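Local atomic coordinates of vascular protein tyrosine phosphatase 1 (Rattus norvegicus, PDB entry 3I36), a protein that probably removes phosphate from phosphotyrosine in cell-surface receptors and signalling proteins, through the receptor-type tyrosine phosphatase catalytic domain present here. Residues 207-211 / 250-254. Residues are numbered along the deposited sequence; the frame is centred on the assembly and turned at random.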
# COMPACT_ATOMS: atom_id res chain seq x y z
N SER A 207 8.89 11.61 -0.72
CA SER A 207 10.08 11.75 -1.53
C SER A 207 10.21 10.71 -2.64
O SER A 207 11.28 10.56 -3.22
CB SER A 207 11.33 11.76 -0.65
OG SER A 207 11.41 10.58 0.13
N TRP A 208 9.15 10.00 -2.96
CA TRP A 208 9.20 9.15 -4.12
C TRP A 208 9.32 10.05 -5.35
O TRP A 208 8.59 11.03 -5.48
CB TRP A 208 7.92 8.33 -4.22
CG TRP A 208 8.07 7.15 -5.09
CD1 TRP A 208 8.24 7.14 -6.44
CD2 TRP A 208 8.06 5.78 -4.68
NE1 TRP A 208 8.33 5.85 -6.90
CE2 TRP A 208 8.22 4.99 -5.84
CE3 TRP A 208 7.92 5.13 -3.45
CZ2 TRP A 208 8.26 3.60 -5.80
CZ3 TRP A 208 7.95 3.76 -3.41
CH2 TRP A 208 8.13 3.00 -4.58
N PRO A 209 10.25 9.73 -6.27
CA PRO A 209 10.47 10.65 -7.39
C PRO A 209 9.19 10.80 -8.22
O PRO A 209 8.39 9.88 -8.27
CB PRO A 209 11.57 9.97 -8.21
CG PRO A 209 12.24 9.01 -7.25
CD PRO A 209 11.13 8.55 -6.34
N ASP A 210 9.01 11.94 -8.86
CA ASP A 210 7.82 12.16 -9.68
C ASP A 210 7.78 11.16 -10.81
O ASP A 210 6.72 10.75 -11.25
CB ASP A 210 7.80 13.59 -10.21
CG ASP A 210 7.37 14.59 -9.16
OD1 ASP A 210 6.81 14.16 -8.13
OD2 ASP A 210 7.60 15.80 -9.36
N HIS A 211 8.96 10.75 -11.27
CA HIS A 211 9.07 9.73 -12.30
C HIS A 211 10.04 8.65 -11.84
O HIS A 211 11.07 8.94 -11.24
CB HIS A 211 9.56 10.34 -13.61
CG HIS A 211 8.68 11.43 -14.13
ND1 HIS A 211 8.89 12.76 -13.83
CD2 HIS A 211 7.57 11.38 -14.90
CE1 HIS A 211 7.95 13.49 -14.42
NE2 HIS A 211 7.14 12.68 -15.07
N ARG A 250 3.44 2.14 -6.24
CA ARG A 250 4.23 2.39 -5.04
C ARG A 250 3.71 1.58 -3.87
O ARG A 250 4.47 1.02 -3.08
CB ARG A 250 4.15 3.87 -4.71
CG ARG A 250 4.76 4.72 -5.78
CD ARG A 250 4.63 6.18 -5.43
NE ARG A 250 4.96 6.99 -6.60
CZ ARG A 250 4.91 8.32 -6.62
NH1 ARG A 250 5.22 9.00 -7.73
NH2 ARG A 250 4.57 8.97 -5.52
N THR A 251 2.39 1.50 -3.80
CA THR A 251 1.73 0.76 -2.73
C THR A 251 2.14 -0.69 -2.75
O THR A 251 2.53 -1.24 -1.73
CB THR A 251 0.21 0.90 -2.86
OG1 THR A 251 -0.15 2.23 -2.48
CG2 THR A 251 -0.51 -0.11 -1.96
N GLY A 252 2.06 -1.30 -3.93
CA GLY A 252 2.42 -2.70 -4.06
C GLY A 252 3.89 -2.89 -3.77
O GLY A 252 4.30 -3.88 -3.18
N THR A 253 4.69 -1.94 -4.22
CA THR A 253 6.12 -2.01 -3.98
C THR A 253 6.40 -1.98 -2.49
O THR A 253 7.15 -2.80 -1.97
CB THR A 253 6.85 -0.86 -4.71
OG1 THR A 253 6.56 -0.96 -6.11
CG2 THR A 253 8.35 -0.93 -4.50
N PHE A 254 5.78 -1.05 -1.79
CA PHE A 254 5.98 -0.95 -0.36
C PHE A 254 5.54 -2.24 0.34
O PHE A 254 6.25 -2.79 1.19
CB PHE A 254 5.20 0.22 0.20
CG PHE A 254 5.26 0.30 1.69
CD1 PHE A 254 6.31 0.97 2.30
CD2 PHE A 254 4.31 -0.31 2.46
CE1 PHE A 254 6.40 1.04 3.66
CE2 PHE A 254 4.40 -0.25 3.85
CZ PHE A 254 5.45 0.44 4.44
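W208, in the loop after strand 196-205, faces R250 in the first turn of helix 249-267 with their CA atoms 8.4 Å apart, and no hydrogen bond joins the two segments. The two side chains run antiparallel, the straight CG-CD-NE run of R250 passing along one face of the indole. The guanidinium lies flat on the ring, planes 9° apart and centres 4.0 Å apart. R250 CG sits over the six-membered ring, 3.5 Å from its centroid, in a CH-pi contact, while R250 NE comes to 3.3 Å from W208 CD1; R250 CZ makes an off-centre cation-pi contact with the five-membered ring. With chi1 at -161°, W208 swings its indole away from its own backbone N and out along R250, toward the helix. At the indole edge, T253 CG2 touches W208 CH2 at 3.9 Å. Beyond the stack, E148 forms a salt bridge with R250 NH1 and L143 O accepts a hydrogen bond from R250 NH2. This is the tyrosine phosphatase pairing of the WPD loop (W208, P209, D210) with the arginine ending the phosphate-binding loop begun by C244, the probable phosphocysteine nucleophile. Stacking and polar partners together fix the guanidinium's rotation, consistent with presenting R250 to the substrate phosphate.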